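Membrane-fusion protein (Streptococcus pneumoniae, PDB 5XU0) probably serves as the membrane-fusion (adaptor) subunit of a MacAB-like efflux pump, assembling with other copies of itself into a channel. Local coordinates at residues E14-F19 with M168-S173; N70-A75 with A114-A119; L183-L188 with T235-P240. The protein carries 2 engineered substitutions. All coordinates share one frame; numbering follows the deposited sequence.

Overall arrangement
The three contacts are spread along an elongated chain. Contact 1 pairs strands 14-18 and 167-172 near the middle, in a four-stranded antiparallel sheet. Contact 2 joins helices 49-77 and 109-138. Its two segments fall between those of contact 1 in sequence, so the helical hairpin is an excursion from the domain that contact 1 helps to close. Contact 3 follows both and lies in the six-stranded barrel, at helix 185-190 and strand 239-246. Centres of contacts 1 and 2 are about 51 Å apart, those of 1 and 3 about 32 Å, and those of 2 and 3 about 73 Å. All three touch a second subunit, consistent with side-by-side assembly into a channel.

Contact 1 (E14-F19 with M168-S173); sequences EQYVYF and MVHIVS
H170 holds CG anti to its backbone N (chi1 -175°), whereas Y16 turns CG to the side of its own backbone N (chi1 -60°). With these torsions the two side chains run alongside each other on one face of the sheet and meet ring to ring. The planes differ by only 19° and the centroids are 3.9 Å apart, a face-to-face stack. Y16 CE1 stands over the middle of the imidazole. H170 NE2 lies over the tyrosine ring, displaced toward its rim. H170 NE2 also donates a hydrogen bond of 2.8 Å to E14 OE1. It meets that oxygen nearly along the C-O axis, and the oxygen is tilted somewhat from the imidazole plane. Stack and bond together limit rotation of the imidazole. The carboxylate probably also polarises the ring. Y219 of a third subunit packs edge-to-face with H170.

Q15, V17, V169 and I171 point to the other face. V17 CG2 packs on V169 CB, and Q15 CB lies 3.7 Å from I171 CG1. L43 of strand 42-46 touches V169 and I171 on this side. Q15 pairs with I171 and V17 with V169 as hydrogen-bonded pairs. In the first, I171 N reaches Q15 O at 3.0 Å.

An extra residue enters at V17, where both V169 and M168 face it. V17 O accepts from V169 N at 3.1 Å and from M168 N at 2.8 Å. Beyond it, the selenomethionine methyl CE of M168 approaches F19 CD1 at 4.0 Å.

Strand 14-18 is outermost in this sheet within the chain, and its Y16 N bonds to N156 OD1 of the second subunit. The pairing is an antiparallel strand pair with a classic beta bulge, formed by V17 with M168 and V169, within the family's barrel-sandwich domain.

Contact 2 (N70-A75 with A114-A119); sequences NELNQA and AQLGDA
L72 is the main residue of this contact and reaches from helix 49-77 toward L116 and Q115 of helix 109-138. Its CG lies beside the backbone N (chi1 -63°), which carries the branched end across the gap between the helices. Two parts of the side chain do the touching. L72 CB meets L116 CD2 at 3.5 Å. L72 CD1 goes further and rests on Q115 CB at 3.6 Å. The L72 and Q115 side chains cross at about a right angle, and the methyl meets the base of the glutamine chain. More loosely, L72 CD1 approaches A119 CB at 4.4 Å.

L116 also has a second neighbour. Its CD1 methyl lies 3.8 Å from N73 OD1, with the asparagine side chain running across it.

The segments of the two helices are antiparallel, at 163°, and their axes come no closer than 10.0 Å. They belong to the long helical hairpin, a feature common in membrane-fusion proteins. The outer side of helix 109-138 faces another copy of the protein. There D118 forms a salt bridge to R67 and a hydrogen bond to H68, both of the second subunit.

No hydrogen bond or salt bridge joins the two segments. Cohesion here rests on a few apolar contacts centred on L72 and L116, with amide side chains at the margin. The strong polar bonds of D118 instead run between subunits.

Contact 3 (L183-L188 with T235-P240); sequences LSEYNL and TGSKYP
E185 OE2 accepts a hydrogen bond from S237 N at 2.9 Å. The bond is nearly straight (169°) and uses the anti lone pair of the carboxylate oxygen. The E185 chain is extended beyond CG, which carries the acid across to the S237 backbone. The same oxygen bonds to S257 OG of the second subunit, so it is gripped from two chains. Next comes a short antiparallel pairing. Y239 N donates to L183 O at 2.9 Å, on a lone pair in the carbonyl plane. The return bond, L183 N to Y239 O, is weak.

S184 is the N-cap of a short, weakly bonded helix and forms a capping box with N187. N187 N donates to S184 OG at 2.8 Å, and S184 N donates to N187 OD1 at 3.2 Å.

Packing centres on the Y239 ring. L188 CD1 sits over the middle of one face, 3.4 Å from the ring centroid, a CH-pi contact. E185 CA approaches the ring edge, 3.9 Å from Y239 CE2. The hydroxyl of Y239 bonds to Q254 O of the second subunit. Away from the ring, K238 CE lies 3.9 Å from S184 CA.

Strand 178-183 ends here and passes into helix 185-190. Strand 239-246 begins beside it. On its other side strand 178-183 adjoins strand 3-10, where L183 packs on L5. All three strands belong to the closed six-stranded barrel.

Contact 1 (E14-F19 with M168-S173)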
ATOM      1  N   GLU B  14       6.701 -15.605 -23.780  1.00 81.96           N
ATOM      2  CA  GLU B  14       5.493 -15.706 -22.979  1.00 80.66           C
ATOM      3  C   GLU B  14       5.007 -14.301 -22.658  1.00 88.98           C
ATOM      4  O   GLU B  14       5.701 -13.309 -22.893  1.00 88.74           O
ATOM      5  CB  GLU B  14       5.736 -16.506 -21.696  1.00 83.40           C
ATOM      6  CG  GLU B  14       6.860 -15.946 -20.840  1.00 81.44           C
ATOM      7  CD  GLU B  14       6.815 -16.449 -19.414  1.00 88.65           C
ATOM      8  OE1 GLU B  14       5.730 -16.878 -18.968  1.00 89.60           O
ATOM      9  OE2 GLU B  14       7.864 -16.408 -18.735  1.00106.05           O
ATOM     10  N   GLN B  15       3.797 -14.231 -22.110  1.00 84.06           N
ATOM     11  CA  GLN B  15       3.185 -12.960 -21.760  1.00 87.15           C
ATOM     12  C   GLN B  15       2.189 -13.170 -20.632  1.00 90.26           C
ATOM     13  O   GLN B  15       1.319 -14.047 -20.713  1.00 89.44           O
ATOM     14  CB  GLN B  15       2.487 -12.324 -22.967  1.00 86.53           C
ATOM     15  CG  GLN B  15       1.946 -10.934 -22.696  1.00 90.87           C
ATOM     16  CD  GLN B  15       1.091 -10.409 -23.826  1.00 94.01           C
ATOM     17  OE1 GLN B  15       0.108 -11.035 -24.221  1.00104.30           O
ATOM     18  NE2 GLN B  15       1.455  -9.246 -24.350  1.00100.32           N
ATOM     19  N   TYR B  16       2.346 -12.374 -19.578  1.00 82.50           N
ATOM     20  CA  TYR B  16       1.368 -12.244 -18.512  1.00 82.47           C
ATOM     21  C   TYR B  16       0.641 -10.918 -18.673  1.00 83.69           C
ATOM     22  O   TYR B  16       1.268  -9.882 -18.918  1.00 77.64           O
ATOM     23  CB  TYR B  16       2.027 -12.283 -17.130  1.00 81.40           C
ATOM     24  CG  TYR B  16       2.806 -13.536 -16.799  1.00 84.03           C
ATOM     25  CD1 TYR B  16       2.197 -14.601 -16.150  1.00 73.26           C
ATOM     26  CD2 TYR B  16       4.159 -13.639 -17.103  1.00 76.73           C
ATOM     27  CE1 TYR B  16       2.906 -15.743 -15.830  1.00 84.81           C
ATOM     28  CE2 TYR B  16       4.877 -14.779 -16.787  1.00 90.42           C
ATOM     29  CZ  TYR B  16       4.245 -15.827 -16.150  1.00 94.42           C
ATOM     30  OH  TYR B  16       4.953 -16.965 -15.833  1.00 87.73           O
ATOM     31  N   VAL B  17      -0.678 -10.945 -18.539  1.00 71.05           N
ATOM     32  CA  VAL B  17      -1.457  -9.724 -18.399  1.00 77.73           C
ATOM     33  C   VAL B  17      -2.102  -9.774 -17.020  1.00 81.42           C
ATOM     34  O   VAL B  17      -2.876 -10.693 -16.699  1.00 78.86           O
ATOM     35  CB  VAL B  17      -2.476  -9.516 -19.536  1.00 80.91           C
ATOM     36  CG1 VAL B  17      -1.785  -9.663 -20.889  1.00 68.97           C
ATOM     37  CG2 VAL B  17      -3.689 -10.420 -19.441  1.00 85.75           C
ATOM     38  N   TYR B  18      -1.693  -8.831 -16.178  1.00 84.63           N
ATOM     39  CA  TYR B  18      -2.179  -8.658 -14.820  1.00 82.00           C
ATOM     40  C   TYR B  18      -3.257  -7.586 -14.804  1.00 70.72           C
ATOM     41  O   TYR B  18      -3.305  -6.717 -15.678  1.00 83.07           O
ATOM     42  CB  TYR B  18      -1.049  -8.246 -13.868  1.00 82.71           C
ATOM     43  CG  TYR B  18       0.233  -9.050 -13.972  1.00 90.70           C
ATOM     44  CD1 TYR B  18       0.374 -10.260 -13.307  1.00 81.74           C
ATOM     45  CD2 TYR B  18       1.315  -8.583 -14.710  1.00 82.20           C
ATOM     46  CE1 TYR B  18       1.550 -10.983 -13.384  1.00 81.94           C
ATOM     47  CE2 TYR B  18       2.495  -9.304 -14.792  1.00 89.47           C
ATOM     48  CZ  TYR B  18       2.607 -10.503 -14.129  1.00 92.21           C
ATOM     49  OH  TYR B  18       3.778 -11.228 -14.207  1.00 97.50           O
ATOM     50  N   PHE B  19      -4.115  -7.649 -13.793  1.00 74.18           N
ATOM     51  CA  PHE B  19      -5.154  -6.642 -13.635  1.00 84.94           C
ATOM     52  C   PHE B  19      -4.537  -5.264 -13.415  1.00 84.01           C
ATOM     53  O   PHE B  19      -3.474  -5.122 -12.804  1.00 86.35           O
ATOM     54  CB  PHE B  19      -6.067  -7.006 -12.464  1.00 86.37           C
ATOM     55  CG  PHE B  19      -7.225  -6.070 -12.285  1.00 90.39           C
ATOM     56  CD1 PHE B  19      -8.377  -6.219 -13.039  1.00 90.37           C
ATOM     57  CD2 PHE B  19      -7.163  -5.039 -11.362  1.00102.02           C
ATOM     58  CE1 PHE B  19      -9.444  -5.358 -12.877  1.00 98.59           C
ATOM     59  CE2 PHE B  19      -8.226  -4.174 -11.195  1.00109.24           C
ATOM     60  CZ  PHE B  19      -9.369  -4.334 -11.954  1.00109.28           C
HETATM   61  N   MSE B 168      -4.245 -12.264 -14.821  1.00 86.01           N
HETATM   62  CA  MSE B 168      -5.549 -12.463 -15.430  1.00 88.07           C
HETATM   63  C   MSE B 168      -5.468 -13.362 -16.653  1.00 95.45           C
HETATM   64  O   MSE B 168      -6.340 -14.208 -16.849  1.00 86.95           O
HETATM   65  CB  MSE B 168      -6.188 -11.129 -15.794  1.00100.17           C
HETATM   66  CG  MSE B 168      -7.297 -10.715 -14.842  1.00119.53           C
HETATM   67 SE   MSE B 168      -8.547  -9.502 -15.688  1.00249.82          SE
HETATM   68  CE  MSE B 168      -7.256  -8.185 -16.282  1.00 74.37           C
ATOM     69  N   VAL B 169      -4.433 -13.205 -17.479  1.00 86.58           N
ATOM     70  CA  VAL B 169      -4.265 -14.100 -18.623  1.00 76.00           C
ATOM     71  C   VAL B 169      -2.786 -14.385 -18.829  1.00 85.08           C
ATOM     72  O   VAL B 169      -1.964 -13.465 -18.832  1.00 75.91           O
ATOM     73  CB  VAL B 169      -4.905 -13.532 -19.907  1.00 82.77           C
ATOM     74  CG1 VAL B 169      -4.388 -14.244 -21.142  1.00 87.33           C
ATOM     75  CG2 VAL B 169      -6.401 -13.667 -19.842  1.00 86.25           C
ATOM     76  N   HIS B 170      -2.451 -15.663 -19.006  1.00 83.45           N
ATOM     77  CA  HIS B 170      -1.090 -16.113 -19.248  1.00 76.99           C
ATOM     78  C   HIS B 170      -1.056 -16.915 -20.537  1.00 80.71           C
ATOM     79  O   HIS B 170      -1.791 -17.904 -20.677  1.00 86.81           O
ATOM     80  CB  HIS B 170      -0.570 -16.958 -18.084  1.00 82.15           C
ATOM     81  CG  HIS B 170       0.867 -17.352 -18.219  1.00 88.41           C
ATOM     82  ND1 HIS B 170       1.435 -18.358 -17.468  1.00 75.60           N
ATOM     83  CD2 HIS B 170       1.852 -16.873 -19.015  1.00 84.97           C
ATOM     84  CE1 HIS B 170       2.708 -18.483 -17.797  1.00 80.81           C
ATOM     85  NE2 HIS B 170       2.987 -17.594 -18.734  1.00 84.13           N
ATOM     86  N   ILE B 171      -0.204 -16.479 -21.469  1.00 80.21           N
ATOM     87  CA  ILE B 171      -0.068 -17.087 -22.787  1.00 81.11           C
ATOM     88  C   ILE B 171       1.413 -17.339 -23.031  1.00 85.13           C
ATOM     89  O   ILE B 171       2.273 -16.617 -22.518  1.00 78.46           O
ATOM     90  CB  ILE B 171      -0.670 -16.195 -23.904  1.00 94.08           C
ATOM     91  CG1 ILE B 171       0.226 -14.994 -24.216  1.00103.44           C
ATOM     92  CG2 ILE B 171      -2.047 -15.698 -23.516  1.00 86.41           C
ATOM     93  CD1 ILE B 171       1.334 -15.312 -25.200  1.00 90.94           C
ATOM     94  N   VAL B 172       1.716 -18.369 -23.818  1.00 93.97           N
ATOM     95  CA  VAL B 172       3.110 -18.720 -24.068  1.00 92.50           C
ATOM     96  C   VAL B 172       3.208 -19.494 -25.377  1.00 91.07           C
ATOM     97  O   VAL B 172       2.378 -20.361 -25.667  1.00 88.47           O
ATOM     98  CB  VAL B 172       3.707 -19.516 -22.886  1.00 89.41           C
ATOM     99  CG1 VAL B 172       2.798 -20.645 -22.490  1.00 85.59           C
ATOM    100  CG2 VAL B 172       5.056 -20.045 -23.239  1.00 90.76           C
ATOM    101  N   SER B 173       4.232 -19.169 -26.166  1.00 91.72           N
ATOM    102  CA  SER B 173       4.439 -19.813 -27.456  1.00 99.65           C
ATOM    103  C   SER B 173       4.943 -21.236 -27.268  1.00103.55           C
ATOM    104  O   SER B 173       5.952 -21.466 -26.592  1.00 98.97           O
ATOM    105  CB  SER B 173       5.437 -19.013 -28.292  1.00108.80           C
ATOM    106  OG  SER B 173       5.706 -19.657 -29.529  1.00 98.71           O
TER

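Contact 2 (N70-A75 with A114-A119)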
ATOM      1  N   ASN B  70     -12.917  31.087 -35.328  1.00 99.89           N
ATOM      2  CA  ASN B  70     -13.660  31.627 -36.464  1.00 88.87           C
ATOM      3  C   ASN B  70     -14.399  32.907 -36.088  1.00 95.48           C
ATOM      4  O   ASN B  70     -14.315  33.914 -36.800  1.00 97.49           O
ATOM      5  CB  ASN B  70     -14.636  30.578 -36.996  1.00 82.57           C
ATOM      6  CG  ASN B  70     -13.960  29.558 -37.888  1.00 96.30           C
ATOM      7  OD1 ASN B  70     -13.009  29.875 -38.604  1.00 98.58           O
ATOM      8  ND2 ASN B  70     -14.445  28.319 -37.846  1.00 81.83           N
ATOM      9  N   GLU B  71     -15.137  32.887 -34.975  1.00103.83           N
ATOM     10  CA  GLU B  71     -15.884  34.072 -34.561  1.00105.54           C
ATOM     11  C   GLU B  71     -14.949  35.239 -34.269  1.00 94.67           C
ATOM     12  O   GLU B  71     -15.261  36.393 -34.585  1.00109.53           O
ATOM     13  CB  GLU B  71     -16.753  33.749 -33.344  1.00102.06           C
ATOM     14  CG  GLU B  71     -17.842  32.721 -33.623  1.00117.55           C
ATOM     15  CD  GLU B  71     -18.136  31.831 -32.428  1.00111.39           C
ATOM     16  OE1 GLU B  71     -17.574  32.079 -31.339  1.00112.07           O
ATOM     17  OE2 GLU B  71     -18.930  30.879 -32.580  1.00106.34           O
ATOM     18  N   LEU B  72     -13.787  34.960 -33.679  1.00 94.25           N
ATOM     19  CA  LEU B  72     -12.806  36.021 -33.483  1.00 94.32           C
ATOM     20  C   LEU B  72     -12.243  36.508 -34.812  1.00 86.02           C
ATOM     21  O   LEU B  72     -11.875  37.682 -34.932  1.00101.54           O
ATOM     22  CB  LEU B  72     -11.681  35.537 -32.570  1.00107.16           C
ATOM     23  CG  LEU B  72     -12.055  35.147 -31.138  1.00 86.57           C
ATOM     24  CD1 LEU B  72     -10.813  35.087 -30.272  1.00 86.74           C
ATOM     25  CD2 LEU B  72     -13.075  36.113 -30.561  1.00 89.94           C
ATOM     26  N   ASN B  73     -12.173  35.633 -35.818  1.00 92.67           N
ATOM     27  CA  ASN B  73     -11.717  36.065 -37.136  1.00 91.40           C
ATOM     28  C   ASN B  73     -12.732  36.999 -37.789  1.00 99.89           C
ATOM     29  O   ASN B  73     -12.383  38.105 -38.218  1.00 90.44           O
ATOM     30  CB  ASN B  73     -11.442  34.852 -38.024  1.00 84.21           C
ATOM     31  CG  ASN B  73     -10.037  34.308 -37.846  1.00 88.83           C
ATOM     32  OD1 ASN B  73      -9.184  34.951 -37.231  1.00 97.17           O
ATOM     33  ND2 ASN B  73      -9.787  33.125 -38.393  1.00 93.46           N
ATOM     34  N   GLN B  74     -13.997  36.574 -37.869  1.00100.43           N
ATOM     35  CA  GLN B  74     -15.049  37.452 -38.377  1.00100.68           C
ATOM     36  C   GLN B  74     -15.156  38.739 -37.575  1.00109.69           C
ATOM     37  O   GLN B  74     -15.587  39.761 -38.121  1.00125.35           O
ATOM     38  CB  GLN B  74     -16.399  36.705 -38.425  1.00106.04           C
ATOM     39  CG  GLN B  74     -17.062  36.261 -37.092  1.00120.17           C
ATOM     40  CD  GLN B  74     -17.565  37.381 -36.180  1.00145.93           C
ATOM     41  OE1 GLN B  74     -17.882  38.479 -36.631  1.00154.27           O
ATOM     42  NE2 GLN B  74     -17.632  37.093 -34.878  1.00139.39           N
ATOM     43  N   ALA B  75     -14.749  38.720 -36.308  1.00112.26           N
ATOM     44  CA  ALA B  75     -14.826  39.902 -35.465  1.00102.56           C
ATOM     45  C   ALA B  75     -13.560  40.753 -35.490  1.00101.42           C
ATOM     46  O   ALA B  75     -13.575  41.863 -34.948  1.00112.66           O
ATOM     47  CB  ALA B  75     -15.149  39.503 -34.019  1.00 91.90           C
ATOM     48  N   ALA B 114      -4.812  39.502 -29.360  1.00 99.99           N
ATOM     49  CA  ALA B 114      -4.515  38.809 -28.111  1.00102.00           C
ATOM     50  C   ALA B 114      -5.447  37.620 -27.906  1.00104.12           C
ATOM     51  O   ALA B 114      -4.993  36.495 -27.653  1.00100.62           O
ATOM     52  CB  ALA B 114      -4.614  39.785 -26.939  1.00104.86           C
ATOM     53  N   GLN B 115      -6.760  37.851 -28.024  1.00 93.99           N
ATOM     54  CA  GLN B 115      -7.712  36.754 -27.867  1.00 94.39           C
ATOM     55  C   GLN B 115      -7.443  35.626 -28.860  1.00 95.54           C
ATOM     56  O   GLN B 115      -7.681  34.455 -28.548  1.00 89.99           O
ATOM     57  CB  GLN B 115      -9.142  37.273 -28.027  1.00 88.53           C
ATOM     58  CG  GLN B 115      -9.560  38.295 -26.986  1.00 93.22           C
ATOM     59  CD  GLN B 115     -11.020  38.682 -27.112  1.00103.33           C
ATOM     60  OE1 GLN B 115     -11.348  39.785 -27.553  1.00111.59           O
ATOM     61  NE2 GLN B 115     -11.909  37.772 -26.728  1.00103.51           N
ATOM     62  N   LEU B 116      -6.945  35.962 -30.053  1.00 94.63           N
ATOM     63  CA  LEU B 116      -6.588  34.942 -31.033  1.00101.25           C
ATOM     64  C   LEU B 116      -5.425  34.096 -30.537  1.00 98.25           C
ATOM     65  O   LEU B 116      -5.490  32.860 -30.546  1.00 89.24           O
ATOM     66  CB  LEU B 116      -6.239  35.600 -32.367  1.00 96.76           C
ATOM     67  CG  LEU B 116      -7.409  35.982 -33.270  1.00 99.59           C
ATOM     68  CD1 LEU B 116      -6.906  36.442 -34.628  1.00103.83           C
ATOM     69  CD2 LEU B 116      -8.350  34.804 -33.418  1.00 94.84           C
ATOM     70  N   GLY B 117      -4.348  34.750 -30.097  1.00102.16           N
ATOM     71  CA  GLY B 117      -3.256  34.029 -29.470  1.00100.35           C
ATOM     72  C   GLY B 117      -3.688  33.175 -28.296  1.00105.72           C
ATOM     73  O   GLY B 117      -3.033  32.171 -27.997  1.00 89.69           O
ATOM     74  N   ASP B 118      -4.782  33.541 -27.626  1.00100.21           N
ATOM     75  CA  ASP B 118      -5.292  32.738 -26.523  1.00 81.69           C
ATOM     76  C   ASP B 118      -6.320  31.698 -26.954  1.00 79.65           C
ATOM     77  O   ASP B 118      -6.712  30.865 -26.132  1.00 91.92           O
ATOM     78  CB  ASP B 118      -5.893  33.646 -25.446  1.00 87.14           C
ATOM     79  CG  ASP B 118      -4.832  34.289 -24.572  1.00103.34           C
ATOM     80  OD1 ASP B 118      -3.633  34.159 -24.900  1.00102.66           O
ATOM     81  OD2 ASP B 118      -5.190  34.924 -23.556  1.00100.43           O
ATOM     82  N   ALA B 119      -6.767  31.722 -28.210  1.00 86.69           N
ATOM     83  CA  ALA B 119      -7.635  30.673 -28.728  1.00 83.15           C
ATOM     84  C   ALA B 119      -6.875  29.606 -29.500  1.00 81.76           C
ATOM     85  O   ALA B 119      -7.339  28.462 -29.564  1.00 86.26           O
ATOM     86  CB  ALA B 119      -8.723  31.271 -29.628  1.00101.15           C
TER

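Contact 3 (L183-L188 with T235-P240)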
ATOM      1  N   LEU B 183      25.150 -24.301 -14.728  1.00 77.68           N
ATOM      2  CA  LEU B 183      26.480 -24.844 -14.968  1.00 78.93           C
ATOM      3  C   LEU B 183      27.379 -24.604 -13.766  1.00 81.21           C
ATOM      4  O   LEU B 183      27.313 -23.545 -13.128  1.00 72.10           O
ATOM      5  CB  LEU B 183      27.128 -24.207 -16.213  1.00 62.93           C
ATOM      6  CG  LEU B 183      26.353 -24.192 -17.522  1.00 75.71           C
ATOM      7  CD1 LEU B 183      27.243 -23.648 -18.638  1.00 76.84           C
ATOM      8  CD2 LEU B 183      25.878 -25.605 -17.847  1.00 93.10           C
ATOM      9  N   SER B 184      28.222 -25.594 -13.472  1.00 80.49           N
ATOM     10  CA  SER B 184      29.241 -25.444 -12.449  1.00 75.72           C
ATOM     11  C   SER B 184      30.261 -24.385 -12.858  1.00 74.13           C
ATOM     12  O   SER B 184      30.330 -23.958 -14.016  1.00 74.15           O
ATOM     13  CB  SER B 184      29.960 -26.770 -12.209  1.00 88.22           C
ATOM     14  OG  SER B 184      30.780 -27.114 -13.318  1.00 87.95           O
ATOM     15  N   GLU B 185      31.070 -23.963 -11.884  1.00 80.84           N
ATOM     16  CA  GLU B 185      32.240 -23.155 -12.208  1.00 83.92           C
ATOM     17  C   GLU B 185      33.163 -23.907 -13.160  1.00 88.47           C
ATOM     18  O   GLU B 185      33.810 -23.299 -14.022  1.00 88.65           O
ATOM     19  CB  GLU B 185      32.980 -22.761 -10.927  1.00 71.45           C
ATOM     20  CG  GLU B 185      32.090 -22.142  -9.862  1.00 77.77           C
ATOM     21  CD  GLU B 185      32.863 -21.677  -8.639  1.00 93.01           C
ATOM     22  OE1 GLU B 185      34.100 -21.527  -8.734  1.00 91.53           O
ATOM     23  OE2 GLU B 185      32.231 -21.459  -7.582  1.00 87.25           O
ATOM     24  N   TYR B 186      33.219 -25.235 -13.027  1.00 89.17           N
ATOM     25  CA  TYR B 186      34.027 -26.050 -13.927  1.00 86.37           C
ATOM     26  C   TYR B 186      33.511 -25.965 -15.358  1.00 82.34           C
ATOM     27  O   TYR B 186      34.286 -25.756 -16.298  1.00 87.36           O
ATOM     28  CB  TYR B 186      34.034 -27.505 -13.454  1.00 87.78           C
ATOM     29  CG  TYR B 186      34.787 -27.753 -12.166  1.00 85.83           C
ATOM     30  CD1 TYR B 186      36.133 -27.433 -12.052  1.00 87.19           C
ATOM     31  CD2 TYR B 186      34.154 -28.321 -11.068  1.00 85.25           C
ATOM     32  CE1 TYR B 186      36.826 -27.661 -10.879  1.00 82.54           C
ATOM     33  CE2 TYR B 186      34.839 -28.555  -9.890  1.00 80.26           C
ATOM     34  CZ  TYR B 186      36.175 -28.224  -9.802  1.00 86.72           C
ATOM     35  OH  TYR B 186      36.860 -28.453  -8.632  1.00 96.78           O
ATOM     36  N   ASN B 187      32.195 -26.127 -15.541  1.00 77.91           N
ATOM     37  CA  ASN B 187      31.620 -26.147 -16.883  1.00 77.09           C
ATOM     38  C   ASN B 187      31.896 -24.857 -17.645  1.00 82.01           C
ATOM     39  O   ASN B 187      31.941 -24.866 -18.881  1.00 83.55           O
ATOM     40  CB  ASN B 187      30.112 -26.393 -16.808  1.00 69.11           C
ATOM     41  CG  ASN B 187      29.765 -27.765 -16.266  1.00 81.69           C
ATOM     42  OD1 ASN B 187      28.797 -27.919 -15.519  1.00 80.01           O
ATOM     43  ND2 ASN B 187      30.548 -28.771 -16.643  1.00 86.91           N
ATOM     44  N   LEU B 188      32.078 -23.742 -16.930  1.00 90.65           N
ATOM     45  CA  LEU B 188      32.297 -22.454 -17.583  1.00 78.91           C
ATOM     46  C   LEU B 188      33.561 -22.452 -18.433  1.00 88.10           C
ATOM     47  O   LEU B 188      33.601 -21.799 -19.482  1.00 88.95           O
ATOM     48  CB  LEU B 188      32.373 -21.345 -16.536  1.00 84.49           C
ATOM     49  CG  LEU B 188      31.193 -20.379 -16.437  1.00 92.26           C
ATOM     50  CD1 LEU B 188      31.480 -19.305 -15.403  1.00 91.75           C
ATOM     51  CD2 LEU B 188      30.898 -19.755 -17.787  1.00 97.24           C
ATOM     52  N   THR B 235      30.172 -27.419  -2.669  1.00116.15           N
ATOM     53  CA  THR B 235      30.192 -25.985  -2.919  1.00115.98           C
ATOM     54  C   THR B 235      30.320 -25.684  -4.412  1.00118.15           C
ATOM     55  O   THR B 235      30.443 -26.580  -5.252  1.00110.01           O
ATOM     56  CB  THR B 235      31.336 -25.327  -2.144  1.00115.38           C
ATOM     57  OG1 THR B 235      31.550 -23.999  -2.637  1.00118.15           O
ATOM     58  CG2 THR B 235      32.617 -26.140  -2.300  1.00112.02           C
ATOM     59  N   GLY B 236      30.300 -24.389  -4.725  1.00103.77           N
ATOM     60  CA  GLY B 236      30.378 -23.906  -6.089  1.00103.35           C
ATOM     61  C   GLY B 236      29.177 -23.066  -6.472  1.00 91.19           C
ATOM     62  O   GLY B 236      28.041 -23.416  -6.140  1.00 94.91           O
ATOM     63  N   SER B 237      29.408 -21.950  -7.157  1.00 68.40           N
ATOM     64  CA  SER B 237      28.313 -21.141  -7.668  1.00 93.79           C
ATOM     65  C   SER B 237      27.903 -21.636  -9.053  1.00 90.93           C
ATOM     66  O   SER B 237      28.676 -22.283  -9.761  1.00 91.44           O
ATOM     67  CB  SER B 237      28.698 -19.658  -7.715  1.00 77.78           C
ATOM     68  OG  SER B 237      29.821 -19.440  -8.548  1.00 87.00           O
ATOM     69  N   LYS B 238      26.665 -21.322  -9.431  1.00 75.08           N
ATOM     70  CA  LYS B 238      26.030 -21.907 -10.605  1.00 78.86           C
ATOM     71  C   LYS B 238      25.592 -20.811 -11.567  1.00 79.46           C
ATOM     72  O   LYS B 238      24.987 -19.818 -11.150  1.00 94.67           O
ATOM     73  CB  LYS B 238      24.838 -22.772 -10.187  1.00 76.76           C
ATOM     74  CG  LYS B 238      25.233 -23.966  -9.319  1.00 88.72           C
ATOM     75  CD  LYS B 238      25.528 -25.198 -10.169  1.00101.07           C
ATOM     76  CE  LYS B 238      26.694 -26.014  -9.618  1.00 87.85           C
ATOM     77  NZ  LYS B 238      26.870 -25.853  -8.149  1.00106.49           N
ATOM     78  N   TYR B 239      25.891 -21.003 -12.856  1.00 75.39           N
ATOM     79  CA  TYR B 239      25.646 -20.001 -13.886  1.00 79.55           C
ATOM     80  C   TYR B 239      24.598 -20.494 -14.869  1.00 79.46           C
ATOM     81  O   TYR B 239      24.761 -21.583 -15.430  1.00 81.85           O
ATOM     82  CB  TYR B 239      26.942 -19.682 -14.637  1.00 78.53           C
ATOM     83  CG  TYR B 239      28.098 -19.322 -13.738  1.00 78.86           C
ATOM     84  CD1 TYR B 239      28.395 -17.996 -13.462  1.00 82.60           C
ATOM     85  CD2 TYR B 239      28.892 -20.306 -13.165  1.00 75.21           C
ATOM     86  CE1 TYR B 239      29.449 -17.660 -12.642  1.00 86.64           C
ATOM     87  CE2 TYR B 239      29.948 -19.978 -12.338  1.00 81.64           C
ATOM     88  CZ  TYR B 239      30.223 -18.654 -12.082  1.00 84.65           C
ATOM     89  OH  TYR B 239      31.276 -18.320 -11.262  1.00 88.78           O
ATOM     90  N   PRO B 240      23.539 -19.735 -15.135  1.00 87.09           N
ATOM     91  CA  PRO B 240      22.484 -20.238 -16.025  1.00 82.72           C
ATOM     92  C   PRO B 240      22.920 -20.289 -17.483  1.00 72.30           C
ATOM     93  O   PRO B 240      23.645 -19.419 -17.971  1.00 77.58           O
ATOM     94  CB  PRO B 240      21.347 -19.229 -15.822  1.00 81.38           C
ATOM     95  CG  PRO B 240      22.031 -17.973 -15.421  1.00 78.70           C
ATOM     96  CD  PRO B 240      23.249 -18.379 -14.635  1.00 79.07           C
TER